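Local coordinates for CoA-binding domain-containing protein (Thermus thermophilus, PDB 1IUK), which probably binds coenzyme A through a Rossmann-like domain, though its role in the cell is not established, at residues Q12-A17 / G40-P45; I73-R78 / L97-S102; A21-S26 / Q51-F56; E69-L74 / L91-G96; L44-R49 / A62-L67. One frame throughout, in Å; residues are numbered along the deposited sequence.

Interaction 1: residues Q12-A17 / G40-P45; sequences QAKTIA and GYRVLP
R42 N donates to K14 O at 2.7 Å in a nearly straight bond (169° at the hydrogen), opening the parallel pairing of strands 15-19 and 42-46 in the first beta-alpha-beta crossover of this Rossmann-like domain. The register then advances as expected for parallel strands: R42 O accepts from I16 N at 2.8 Å, and I16 O from L44 N. The short strand segments run at 22° to each other. T15, A17, R42 and L44 send their side chains to one face; I16 and V43 occupy the other, against L36 of helix 28-38. On the first face the CG2 of T15 meets R42 CD at 4.2 Å, while T15 OG1 turns away to P70 and D72. R42 forms a salt bridge with E58, which probably offsets the nearby charge of K14, whose NZ is 4.4 Å from R42 NH1. With I16 CG1 set beside the backbone N (chi1 -57°) and the chain extended beyond it, the end methyl comes up against Y41. The Y41 hydroxyl is hydrogen-bonded to L10 O, and K14 O lies in plane at the ring edge. I16 CD1 sits over one ring face, 3.7 Å from the centroid, in a CH-pi contact.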
# COMPACT_ATOMS: atom_id res chain seq x y z
N GLN A 12 -13.67 6.08 -2.00
CA GLN A 12 -14.30 5.72 -0.74
C GLN A 12 -13.27 5.39 0.35
O GLN A 12 -13.53 5.59 1.54
CB GLN A 12 -15.26 4.54 -0.98
CG GLN A 12 -16.36 4.47 0.04
CD GLN A 12 -15.92 3.69 1.26
OE1 GLN A 12 -15.23 2.67 1.14
NE2 GLN A 12 -16.32 4.16 2.44
N ALA A 13 -12.10 4.92 -0.06
CA ALA A 13 -11.02 4.56 0.87
C ALA A 13 -10.51 5.71 1.73
O ALA A 13 -10.51 6.87 1.31
CB ALA A 13 -9.85 3.95 0.09
N LYS A 14 -10.07 5.38 2.94
CA LYS A 14 -9.53 6.36 3.86
C LYS A 14 -8.10 6.02 4.27
O LYS A 14 -7.19 6.84 4.13
CB LYS A 14 -10.37 6.45 5.14
CG LYS A 14 -9.57 7.02 6.31
CD LYS A 14 -10.34 7.05 7.61
CE LYS A 14 -9.67 7.96 8.63
NZ LYS A 14 -9.98 7.57 10.03
N THR A 15 -7.90 4.81 4.80
CA THR A 15 -6.59 4.38 5.29
C THR A 15 -5.72 3.62 4.29
O THR A 15 -6.14 2.61 3.71
CB THR A 15 -6.77 3.53 6.56
OG1 THR A 15 -7.54 2.37 6.24
CG2 THR A 15 -7.53 4.30 7.61
N ILE A 16 -4.50 4.11 4.09
CA ILE A 16 -3.57 3.46 3.18
C ILE A 16 -2.30 3.11 3.95
O ILE A 16 -1.58 4.00 4.41
CB ILE A 16 -3.19 4.36 1.98
CG1 ILE A 16 -4.45 4.80 1.23
CG2 ILE A 16 -2.24 3.61 1.04
CD1 ILE A 16 -4.17 5.60 -0.03
N ALA A 17 -2.03 1.82 4.12
CA ALA A 17 -0.81 1.40 4.81
C ALA A 17 0.26 1.27 3.72
O ALA A 17 0.01 0.69 2.68
CB ALA A 17 -1.03 0.05 5.52
N GLY A 40 -6.03 13.59 0.96
CA GLY A 40 -6.98 13.26 2.02
C GLY A 40 -7.00 11.86 2.61
O GLY A 40 -7.95 11.50 3.30
N TYR A 41 -5.98 11.05 2.34
CA TYR A 41 -5.92 9.70 2.88
C TYR A 41 -5.13 9.69 4.18
O TYR A 41 -4.31 10.58 4.42
CB TYR A 41 -5.21 8.76 1.90
CG TYR A 41 -5.94 8.50 0.62
CD1 TYR A 41 -5.49 9.04 -0.58
CD2 TYR A 41 -7.10 7.72 0.59
CE1 TYR A 41 -6.16 8.82 -1.76
CE2 TYR A 41 -7.78 7.49 -0.59
CZ TYR A 41 -7.31 8.04 -1.77
OH TYR A 41 -7.97 7.83 -2.96
N ARG A 42 -5.38 8.70 5.02
CA ARG A 42 -4.62 8.56 6.25
C ARG A 42 -3.59 7.51 5.87
O ARG A 42 -3.93 6.36 5.63
CB ARG A 42 -5.48 8.04 7.40
CG ARG A 42 -4.65 7.68 8.62
CD ARG A 42 -5.51 7.25 9.80
NE ARG A 42 -4.92 7.72 11.05
CZ ARG A 42 -5.30 8.82 11.68
NH1 ARG A 42 -6.27 9.57 11.17
NH2 ARG A 42 -4.69 9.19 12.81
N VAL A 43 -2.33 7.93 5.78
CA VAL A 43 -1.26 7.01 5.40
C VAL A 43 -0.56 6.51 6.65
O VAL A 43 -0.13 7.29 7.51
CB VAL A 43 -0.25 7.70 4.45
CG1 VAL A 43 -0.97 8.19 3.20
CG2 VAL A 43 0.42 8.86 5.14
N LEU A 44 -0.46 5.19 6.74
CA LEU A 44 0.17 4.53 7.88
C LEU A 44 1.45 3.86 7.42
O LEU A 44 1.42 2.85 6.72
CB LEU A 44 -0.80 3.49 8.45
CG LEU A 44 -2.20 4.02 8.76
CD1 LEU A 44 -3.12 2.87 9.16
CD2 LEU A 44 -2.10 5.07 9.87
N PRO A 45 2.61 4.44 7.79
CA PRO A 45 3.90 3.87 7.39
C PRO A 45 4.28 2.58 8.13
O PRO A 45 4.21 2.50 9.36
CB PRO A 45 4.88 5.01 7.67
CG PRO A 45 4.27 5.71 8.87
CD PRO A 45 2.78 5.67 8.60

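Interaction 2: residues I73-R78 / L97-S102; sequences ILDVFR and LVWLQS
Q101 NE2 gives a hydrogen to D75 OD1, meeting the syn lone pair of the carboxylate. The refined separation of 2.5 Å is unusually short for such a pair, so its exact length is doubtful, but the 153° angle at the hydrogen supports the bond. The oxygen is tilted only slightly from the amide plane, whereas the carboxylate and amide planes stand 76° apart. The backbone bonds alternate along parallel strands: L74 N to L97 O, W99 N to L74 O and V76 N to W99 O are all 2.8 Å, and Q101 N to V76 O closes the series at 2.9 Å.

A bend at chi2 (-75°) folds the Q101 chain back so that its amide is stacked with the F77 ring, while CG lies over the ring centre in a CH-pi contact, 3.4 Å from the centroid. D75 and W99 run side by side on one sheet face; D75 OD1 is 3.3 Å from W99 CD1, and the indole NE1 hydrogen-bonds to R124 O. L126 of helix 126-134 covers D75, W99 and Q101. The other face carries L74, V76, V98 and L100, where L100 CD2 packs on V76 CB at 3.7 Å and the V76 and V98 methyls meet nearby. These are the central strand of the parallel sheet and its neighbour, and Q101 and F77 lie just past their C-terminal ends, the edge at which Rossmann folds characteristically place their cofactor.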
# COMPACT_ATOMS: atom_id res chain seq x y z
N ILE A 73 -6.37 0.19 1.81
CA ILE A 73 -5.42 -0.09 0.74
C ILE A 73 -4.04 -0.36 1.30
O ILE A 73 -3.55 0.41 2.15
CB ILE A 73 -5.29 1.11 -0.24
CG1 ILE A 73 -6.66 1.45 -0.83
CG2 ILE A 73 -4.27 0.78 -1.35
CD1 ILE A 73 -6.63 2.60 -1.82
N LEU A 74 -3.41 -1.45 0.87
CA LEU A 74 -2.05 -1.74 1.30
C LEU A 74 -1.18 -1.44 0.08
O LEU A 74 -1.19 -2.18 -0.90
CB LEU A 74 -1.89 -3.22 1.71
CG LEU A 74 -0.46 -3.58 2.15
CD1 LEU A 74 -0.13 -2.89 3.45
CD2 LEU A 74 -0.31 -5.08 2.28
N ASP A 75 -0.48 -0.30 0.13
CA ASP A 75 0.40 0.13 -0.97
C ASP A 75 1.76 -0.51 -0.67
O ASP A 75 2.44 -0.12 0.28
CB ASP A 75 0.51 1.65 -0.96
CG ASP A 75 1.00 2.23 -2.28
OD1 ASP A 75 1.02 1.53 -3.31
OD2 ASP A 75 1.37 3.42 -2.26
N VAL A 76 2.13 -1.49 -1.49
CA VAL A 76 3.35 -2.25 -1.31
C VAL A 76 4.53 -1.81 -2.16
O VAL A 76 4.49 -1.83 -3.39
CB VAL A 76 3.08 -3.76 -1.60
CG1 VAL A 76 4.30 -4.60 -1.24
CG2 VAL A 76 1.87 -4.23 -0.79
N PHE A 77 5.61 -1.43 -1.48
CA PHE A 77 6.83 -1.01 -2.14
C PHE A 77 7.95 -2.05 -1.98
O PHE A 77 9.03 -1.88 -2.54
CB PHE A 77 7.29 0.34 -1.58
CG PHE A 77 6.45 1.51 -2.04
CD1 PHE A 77 6.78 2.22 -3.20
CD2 PHE A 77 5.34 1.91 -1.31
CE1 PHE A 77 5.99 3.30 -3.63
CE2 PHE A 77 4.55 2.99 -1.73
CZ PHE A 77 4.88 3.68 -2.89
N ARG A 78 7.69 -3.11 -1.22
CA ARG A 78 8.72 -4.15 -1.01
C ARG A 78 8.89 -4.97 -2.29
O ARG A 78 7.91 -5.27 -2.97
CB ARG A 78 8.36 -5.03 0.18
CG ARG A 78 8.04 -4.21 1.43
CD ARG A 78 9.14 -4.27 2.48
NE ARG A 78 10.47 -4.32 1.91
CZ ARG A 78 11.36 -5.27 2.17
NH1 ARG A 78 11.07 -6.27 2.99
NH2 ARG A 78 12.56 -5.23 1.60
N LEU A 97 -7.68 -3.95 -0.19
CA LEU A 97 -7.09 -4.05 -1.52
C LEU A 97 -5.56 -4.01 -1.39
O LEU A 97 -5.04 -3.26 -0.56
CB LEU A 97 -7.56 -2.86 -2.37
CG LEU A 97 -6.94 -2.63 -3.75
CD1 LEU A 97 -7.34 -3.74 -4.69
CD2 LEU A 97 -7.43 -1.30 -4.29
N VAL A 98 -4.87 -4.84 -2.18
CA VAL A 98 -3.40 -4.85 -2.16
C VAL A 98 -2.91 -4.26 -3.47
O VAL A 98 -3.29 -4.69 -4.55
CB VAL A 98 -2.83 -6.27 -1.98
CG1 VAL A 98 -1.32 -6.28 -2.23
CG2 VAL A 98 -3.11 -6.74 -0.56
N TRP A 99 -2.06 -3.24 -3.34
CA TRP A 99 -1.52 -2.52 -4.49
C TRP A 99 -0.01 -2.71 -4.59
O TRP A 99 0.73 -2.18 -3.77
CB TRP A 99 -1.84 -1.02 -4.32
CG TRP A 99 -1.57 -0.17 -5.54
CD1 TRP A 99 -0.35 0.21 -6.03
CD2 TRP A 99 -2.56 0.38 -6.42
NE1 TRP A 99 -0.52 0.95 -7.18
CE2 TRP A 99 -1.86 1.07 -7.44
CE3 TRP A 99 -3.96 0.35 -6.45
CZ2 TRP A 99 -2.53 1.73 -8.48
CZ3 TRP A 99 -4.62 1.01 -7.49
CH2 TRP A 99 -3.90 1.69 -8.50
N LEU A 100 0.44 -3.48 -5.58
CA LEU A 100 1.87 -3.68 -5.75
C LEU A 100 2.40 -2.55 -6.63
O LEU A 100 1.96 -2.37 -7.77
CB LEU A 100 2.15 -5.02 -6.42
CG LEU A 100 1.60 -6.25 -5.69
CD1 LEU A 100 2.07 -7.51 -6.41
CD2 LEU A 100 2.04 -6.24 -4.21
N GLN A 101 3.35 -1.78 -6.09
CA GLN A 101 3.92 -0.66 -6.82
C GLN A 101 4.71 -1.05 -8.08
O GLN A 101 4.93 -2.23 -8.34
CB GLN A 101 4.77 0.18 -5.87
CG GLN A 101 3.92 1.04 -4.94
CD GLN A 101 3.32 2.25 -5.65
OE1 GLN A 101 4.00 2.94 -6.42
NE2 GLN A 101 2.05 2.52 -5.40
N SER A 102 5.11 -0.05 -8.85
CA SER A 102 5.86 -0.27 -10.09
C SER A 102 7.05 -1.23 -9.98
O SER A 102 7.84 -1.16 -9.04
CB SER A 102 6.35 1.08 -10.62
OG SER A 102 5.26 1.94 -10.90

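Interaction 3: residues A21-S26 / Q51-F56; sequences AHKDPS and QGEELF
The loop between strand 15-19 and helix 28-38, the first strand-to-helix turn of the Rossmann-like fold, rests here on the short strand 54-55 of a two-stranded antiparallel sheet. L55 carries the contact with both of its methyls. CD1 meets the start of the loop, 4.0 Å from A21 CB and close to the H22 carbonyl. CD2 goes to the aliphatic part of K23, approaching CG at 3.4 Å and CE at 3.6 Å; the first of these is tighter than ordinary carbon contact. With CG beside the backbone N (chi1 -76°), the branch point of L55 is set against the loop, and the fork there sends the two methyls to different residues. F56 adds its ring from the next position, presenting an edge to A21 CB, with CE2 4.0 Å away, while L55 CB lies above one of its faces.

K23 is bent at chi2, chi3 and chi4, and this curl wraps CG, CD and CE around the L55 methyl. E53 crosses it at about a right angle, bringing OE2 to 3.4 Å from K23 CG. Shortening the side chain to an alanine here would probably cost L55 CD2 the cover given by CG and CE, leaving only the CB contact. Farther along the loop, D24 OD2 accepts from S26 N in an Asx turn, and D24 has a salt bridge with R27. Because K23 NZ remains 6.6 Å from E53 OE2, the lysine serves the contact chiefly through its methylenes, and any charge attraction between the two is likely to be of the longer-range kind.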
# COMPACT_ATOMS: atom_id res chain seq x y z
N ALA A 21 7.61 1.77 3.62
CA ALA A 21 7.64 3.24 3.73
C ALA A 21 9.07 3.71 3.96
O ALA A 21 9.77 3.14 4.79
CB ALA A 21 6.77 3.69 4.88
N HIS A 22 9.48 4.76 3.26
CA HIS A 22 10.85 5.26 3.38
C HIS A 22 10.97 6.70 3.87
O HIS A 22 10.08 7.51 3.63
CB HIS A 22 11.57 5.11 2.04
CG HIS A 22 13.06 4.99 2.17
ND1 HIS A 22 13.73 3.81 1.92
CD2 HIS A 22 13.99 5.88 2.57
CE1 HIS A 22 15.02 3.98 2.16
NE2 HIS A 22 15.21 5.23 2.55
N LYS A 23 12.07 6.99 4.55
CA LYS A 23 12.33 8.32 5.09
C LYS A 23 12.98 9.25 4.04
O LYS A 23 12.75 10.46 4.04
CB LYS A 23 13.25 8.21 6.31
CG LYS A 23 12.90 9.12 7.45
CD LYS A 23 13.18 10.57 7.09
CE LYS A 23 11.89 11.34 6.77
NZ LYS A 23 12.03 12.24 5.59
N ASP A 24 13.80 8.69 3.16
CA ASP A 24 14.47 9.48 2.13
C ASP A 24 13.44 10.08 1.17
O ASP A 24 12.70 9.36 0.52
CB ASP A 24 15.48 8.61 1.36
CG ASP A 24 16.25 9.39 0.30
OD1 ASP A 24 17.20 8.82 -0.30
OD2 ASP A 24 15.91 10.57 0.05
N PRO A 25 13.41 11.42 1.06
CA PRO A 25 12.47 12.12 0.19
C PRO A 25 12.46 11.74 -1.29
O PRO A 25 11.42 11.81 -1.96
CB PRO A 25 12.82 13.60 0.39
CG PRO A 25 13.55 13.66 1.67
CD PRO A 25 14.28 12.36 1.80
N SER A 26 13.61 11.34 -1.81
CA SER A 26 13.71 10.99 -3.22
C SER A 26 13.11 9.64 -3.59
O SER A 26 12.91 9.37 -4.77
CB SER A 26 15.16 11.01 -3.65
OG SER A 26 15.84 9.91 -3.07
N GLN A 51 11.26 1.85 12.12
CA GLN A 51 10.36 1.69 13.25
C GLN A 51 10.53 2.82 14.27
O GLN A 51 11.64 3.12 14.71
CB GLN A 51 10.60 0.33 13.92
CG GLN A 51 9.61 0.03 15.02
CD GLN A 51 10.02 0.59 16.37
OE1 GLN A 51 9.21 1.19 17.09
NE2 GLN A 51 11.29 0.41 16.73
N GLY A 52 9.42 3.46 14.62
CA GLY A 52 9.45 4.54 15.60
C GLY A 52 9.63 5.93 15.01
O GLY A 52 9.29 6.92 15.65
N GLU A 53 10.17 6.02 13.81
CA GLU A 53 10.39 7.32 13.19
C GLU A 53 9.08 7.87 12.63
O GLU A 53 8.28 7.13 12.06
CB GLU A 53 11.42 7.20 12.07
CG GLU A 53 12.86 7.32 12.53
CD GLU A 53 13.82 7.40 11.35
OE1 GLU A 53 14.58 6.42 11.14
OE2 GLU A 53 13.82 8.44 10.65
N GLU A 54 8.87 9.17 12.79
CA GLU A 54 7.64 9.76 12.28
C GLU A 54 7.70 9.94 10.77
O GLU A 54 8.56 10.66 10.24
CB GLU A 54 7.38 11.11 12.95
CG GLU A 54 5.94 11.57 12.89
CD GLU A 54 5.81 13.08 12.86
OE1 GLU A 54 5.06 13.60 12.01
OE2 GLU A 54 6.46 13.75 13.69
N LEU A 55 6.80 9.27 10.06
CA LEU A 55 6.74 9.37 8.62
C LEU A 55 5.31 9.72 8.25
O LEU A 55 4.38 9.10 8.73
CB LEU A 55 7.14 8.05 7.95
CG LEU A 55 8.62 7.64 7.90
CD1 LEU A 55 8.79 6.45 7.00
CD2 LEU A 55 9.47 8.78 7.39
N PHE A 56 5.15 10.73 7.41
CA PHE A 56 3.83 11.15 6.97
C PHE A 56 2.92 11.53 8.13
O PHE A 56 1.71 11.30 8.08
CB PHE A 56 3.19 10.05 6.13
CG PHE A 56 4.16 9.39 5.19
CD1 PHE A 56 4.95 10.16 4.35
CD2 PHE A 56 4.33 8.01 5.20
CE1 PHE A 56 5.90 9.58 3.53
CE2 PHE A 56 5.28 7.41 4.39
CZ PHE A 56 6.07 8.20 3.55

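Interaction 4: residues E69-L74 / L91-G96; sequences EPVDIL and LALRPG
V71 O accepts the backbone N of G96 at 2.9 Å, with 158° at the hydrogen. A bound water makes a second polar link, accepting from V71 N and donating to L93 O, also at 2.9 Å each. V71 is thus tied to 91-96 by both its backbone polar groups, its O directly and its N through the water. The P95 CA-H adds a weaker contact to the same V71 oxygen.

Apolar contacts lie beside these bonds. The two valine methyls divide their partners: V71 CG2 meets L93 CD1 at 3.9 Å, with the side chains crossing at about a right angle, and CG1 lies alongside P95 CB at 3.8 Å. P95 also extends its ring to L74, the next residue whose side chain points to this segment, CG standing 3.9 Å from L74 CB.

In backbone terms, helix 87-93 ends here: R94 is the first residue to leave helical angles, with phi at 49°, and the chain turns toward strand 98-100 of the Rossmann-like sheet. At G96 a beta carbon would fall 2.9 Å from D72 O, a clash, so the close approach of the two backbones depends on the missing side chain. Direct and water-bridged bonds together fix the chain leaving the helix beside the chain entering strand 73-76.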
# COMPACT_ATOMS: atom_id res chain seq x y z
N GLU A 69 -5.76 -0.09 13.27
CA GLU A 69 -7.01 0.20 12.57
C GLU A 69 -7.07 -0.50 11.22
O GLU A 69 -6.04 -0.85 10.64
CB GLU A 69 -7.18 1.71 12.41
CG GLU A 69 -6.43 2.31 11.24
CD GLU A 69 -6.83 3.75 10.99
OE1 GLU A 69 -8.00 4.00 10.61
OE2 GLU A 69 -5.97 4.64 11.17
N PRO A 70 -8.29 -0.73 10.69
CA PRO A 70 -8.47 -1.39 9.40
C PRO A 70 -7.77 -0.65 8.28
O PRO A 70 -7.70 0.57 8.30
CB PRO A 70 -9.98 -1.43 9.21
CG PRO A 70 -10.51 -1.33 10.60
CD PRO A 70 -9.59 -0.39 11.30
N VAL A 71 -7.28 -1.40 7.30
CA VAL A 71 -6.56 -0.83 6.17
C VAL A 71 -7.36 -1.03 4.90
O VAL A 71 -7.69 -2.16 4.52
CB VAL A 71 -5.18 -1.51 6.03
CG1 VAL A 71 -4.55 -1.16 4.69
CG2 VAL A 71 -4.29 -1.08 7.19
N ASP A 72 -7.68 0.08 4.23
CA ASP A 72 -8.46 0.03 3.00
C ASP A 72 -7.59 -0.34 1.82
O ASP A 72 -8.01 -1.10 0.95
CB ASP A 72 -9.14 1.38 2.75
CG ASP A 72 -10.21 1.69 3.78
OD1 ASP A 72 -10.15 2.77 4.39
OD2 ASP A 72 -11.10 0.85 4.00
N ILE A 73 -6.37 0.19 1.81
CA ILE A 73 -5.42 -0.09 0.74
C ILE A 73 -4.04 -0.36 1.30
O ILE A 73 -3.55 0.41 2.15
CB ILE A 73 -5.29 1.11 -0.24
CG1 ILE A 73 -6.66 1.45 -0.83
CG2 ILE A 73 -4.27 0.78 -1.35
CD1 ILE A 73 -6.63 2.60 -1.82
N LEU A 74 -3.41 -1.45 0.87
CA LEU A 74 -2.05 -1.74 1.30
C LEU A 74 -1.18 -1.44 0.08
O LEU A 74 -1.19 -2.18 -0.90
CB LEU A 74 -1.89 -3.22 1.71
CG LEU A 74 -0.46 -3.58 2.15
CD1 LEU A 74 -0.13 -2.89 3.45
CD2 LEU A 74 -0.31 -5.08 2.28
N LEU A 91 -2.05 -11.54 4.87
CA LEU A 91 -3.29 -12.29 4.98
C LEU A 91 -3.97 -12.05 6.32
O LEU A 91 -5.20 -12.02 6.40
CB LEU A 91 -3.02 -13.77 4.76
CG LEU A 91 -2.60 -14.12 3.32
CD1 LEU A 91 -2.10 -15.55 3.28
CD2 LEU A 91 -3.78 -13.93 2.37
N ALA A 92 -3.19 -11.87 7.38
CA ALA A 92 -3.73 -11.64 8.71
C ALA A 92 -4.41 -10.27 8.84
O ALA A 92 -5.47 -10.13 9.45
CB ALA A 92 -2.64 -11.75 9.75
N LEU A 93 -3.77 -9.26 8.26
CA LEU A 93 -4.31 -7.90 8.30
C LEU A 93 -5.57 -7.82 7.45
O LEU A 93 -6.50 -7.08 7.78
CB LEU A 93 -3.27 -6.91 7.78
CG LEU A 93 -3.72 -5.47 7.49
CD1 LEU A 93 -3.61 -4.64 8.75
CD2 LEU A 93 -2.87 -4.88 6.37
N ARG A 94 -5.57 -8.58 6.35
CA ARG A 94 -6.67 -8.60 5.39
C ARG A 94 -7.08 -7.18 4.97
O ARG A 94 -8.18 -6.70 5.30
CB ARG A 94 -7.88 -9.36 5.95
CG ARG A 94 -8.37 -10.46 5.01
CD ARG A 94 -9.69 -11.12 5.47
NE ARG A 94 -10.61 -11.35 4.36
CZ ARG A 94 -10.35 -12.14 3.32
NH1 ARG A 94 -9.20 -12.79 3.24
NH2 ARG A 94 -11.24 -12.28 2.35
N PRO A 95 -6.21 -6.48 4.22
CA PRO A 95 -6.53 -5.12 3.78
C PRO A 95 -7.61 -5.24 2.72
O PRO A 95 -7.77 -6.31 2.13
CB PRO A 95 -5.21 -4.61 3.20
CG PRO A 95 -4.58 -5.84 2.67
CD PRO A 95 -4.91 -6.91 3.68
N GLY A 96 -8.35 -4.16 2.48
CA GLY A 96 -9.41 -4.20 1.49
C GLY A 96 -8.91 -4.40 0.07
O GLY A 96 -9.61 -4.94 -0.78
O HOH W 1 -7.32 -4.29 7.54

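Interaction 5: residues L44-R49 / A62-L67; sequences LPVNPR and ASLLDL
V46 holds CG1 anti to the backbone N (chi1 -176°) and CG2 beside that nitrogen, which turns the two methyls to different parts of segment 62-67. CG1 rests on the backbone there, 3.7 Å from S63 C, while CG2 lies 3.9 Å from L64 CD2 and 4.1 Å from L67 CD1. L67, with CG beside its own backbone N (chi1 -71°), directs its other methyl to L44, CD2 touching CB at 3.8 Å. These side chains pack the end of strand 42-46, an outer strand of the parallel Rossmann-like sheet, against the 3-10 turn 64-66 in the connection leading to strand 73-76. An alanine in place of V46 would probably open a gap between the strand and the two leucines L64 and L67 and leave the S63-L64 backbone without its methyl cover. The turn carries its own hydrogen bonds: S63 OG accepts from L65 N in an ST turn, and S63 N donates to D66 OD1 on its anti side, tilted out of the carboxylate plane. E89 of helix 87-93 takes the hydrogen of L64 N. Beyond the strand, N47 OD1 accepts from R49 N in an Asx turn, and N47 ND2 bonds to A21 O. P48 then packs on A62, its CD 3.5 Å from A62 O and its CB 4.0 Å from A62 CB.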
# COMPACT_ATOMS: atom_id res chain seq x y z
N LEU A 44 -0.46 5.19 6.74
CA LEU A 44 0.17 4.53 7.88
C LEU A 44 1.45 3.86 7.42
O LEU A 44 1.42 2.85 6.72
CB LEU A 44 -0.80 3.49 8.45
CG LEU A 44 -2.20 4.02 8.76
CD1 LEU A 44 -3.12 2.87 9.16
CD2 LEU A 44 -2.10 5.07 9.87
N PRO A 45 2.61 4.44 7.79
CA PRO A 45 3.90 3.87 7.39
C PRO A 45 4.28 2.58 8.13
O PRO A 45 4.21 2.50 9.36
CB PRO A 45 4.88 5.01 7.67
CG PRO A 45 4.27 5.71 8.87
CD PRO A 45 2.78 5.67 8.60
N VAL A 46 4.69 1.57 7.36
CA VAL A 46 5.12 0.30 7.94
C VAL A 46 6.48 -0.09 7.34
O VAL A 46 6.60 -0.30 6.15
CB VAL A 46 4.10 -0.85 7.68
CG1 VAL A 46 4.57 -2.13 8.39
CG2 VAL A 46 2.72 -0.47 8.19
N ASN A 47 7.49 -0.17 8.19
CA ASN A 47 8.84 -0.53 7.76
C ASN A 47 9.69 -0.69 9.00
O ASN A 47 9.94 0.27 9.73
CB ASN A 47 9.45 0.55 6.86
CG ASN A 47 10.65 0.03 6.07
OD1 ASN A 47 11.27 -0.96 6.45
ND2 ASN A 47 10.98 0.72 4.98
N PRO A 48 10.16 -1.92 9.25
CA PRO A 48 10.99 -2.14 10.44
C PRO A 48 12.24 -1.27 10.38
O PRO A 48 12.77 -0.88 11.42
CB PRO A 48 11.32 -3.63 10.36
CG PRO A 48 11.06 -4.03 8.96
CD PRO A 48 9.97 -3.14 8.46
N ARG A 49 12.69 -0.97 9.16
CA ARG A 49 13.88 -0.14 8.95
C ARG A 49 13.76 1.27 9.52
O ARG A 49 14.77 1.93 9.75
CB ARG A 49 14.19 -0.02 7.45
CG ARG A 49 14.46 -1.34 6.74
CD ARG A 49 15.77 -1.97 7.17
NE ARG A 49 16.04 -3.17 6.38
CZ ARG A 49 15.48 -4.35 6.62
NH1 ARG A 49 14.63 -4.50 7.63
NH2 ARG A 49 15.76 -5.39 5.83
N ALA A 62 6.88 -1.60 12.81
CA ALA A 62 7.65 -2.64 12.15
C ALA A 62 6.83 -3.68 11.39
O ALA A 62 7.29 -4.19 10.37
CB ALA A 62 8.55 -3.33 13.16
N SER A 63 5.63 -3.98 11.88
CA SER A 63 4.78 -5.00 11.25
C SER A 63 3.37 -4.54 10.99
O SER A 63 2.82 -3.74 11.74
CB SER A 63 4.73 -6.25 12.12
OG SER A 63 3.46 -6.88 12.03
N LEU A 64 2.76 -5.09 9.95
CA LEU A 64 1.40 -4.76 9.59
C LEU A 64 0.46 -5.03 10.75
O LEU A 64 -0.51 -4.31 10.95
CB LEU A 64 0.95 -5.57 8.37
CG LEU A 64 1.55 -5.19 7.01
CD1 LEU A 64 1.04 -6.15 5.96
CD2 LEU A 64 1.16 -3.74 6.66
N LEU A 65 0.76 -6.06 11.53
CA LEU A 65 -0.07 -6.42 12.67
C LEU A 65 0.02 -5.42 13.80
O LEU A 65 -0.74 -5.49 14.76
CB LEU A 65 0.30 -7.82 13.17
CG LEU A 65 0.21 -8.99 12.18
CD1 LEU A 65 -1.08 -8.90 11.39
CD2 LEU A 65 1.41 -8.96 11.25
N ASP A 66 0.95 -4.47 13.70
CA ASP A 66 1.09 -3.45 14.73
C ASP A 66 0.09 -2.31 14.48
O ASP A 66 -0.15 -1.49 15.36
CB ASP A 66 2.50 -2.87 14.74
CG ASP A 66 3.53 -3.77 15.40
OD1 ASP A 66 4.68 -3.79 14.91
OD2 ASP A 66 3.19 -4.45 16.40
N LEU A 67 -0.48 -2.26 13.28
CA LEU A 67 -1.44 -1.22 12.94
C LEU A 67 -2.64 -1.39 13.85
O LEU A 67 -3.09 -2.51 14.11
CB LEU A 67 -1.85 -1.32 11.47
CG LEU A 67 -0.76 -0.90 10.47
CD1 LEU A 67 -1.24 -1.01 9.02
CD2 LEU A 67 -0.34 0.51 10.79

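Interactions 1 and 2 pair neighbouring strands of one parallel sheet, and strands 15-19 and 73-76 join them through backbone bonds between A17 and both I73 and D75; their centres are 12 Å apart. Interaction 1 closes before interactions 2 and 4 open from the same stretch, sharing I73 and L74; interaction 4 packs the end of helix 87-93 on the chain entering strand 73-76. Interaction 5 shares L44 and P45 with interaction 1, and L74 CD1 against L64 CD2 connects it to both 2 and 4. Interaction 3 alternates with 1 and 5 along the chain and touches both around P45, but lies at the periphery, about 20 Å from interaction 4 between centres. The others gather round the Rossmann-like sheet, consistent with a CoA-binding domain.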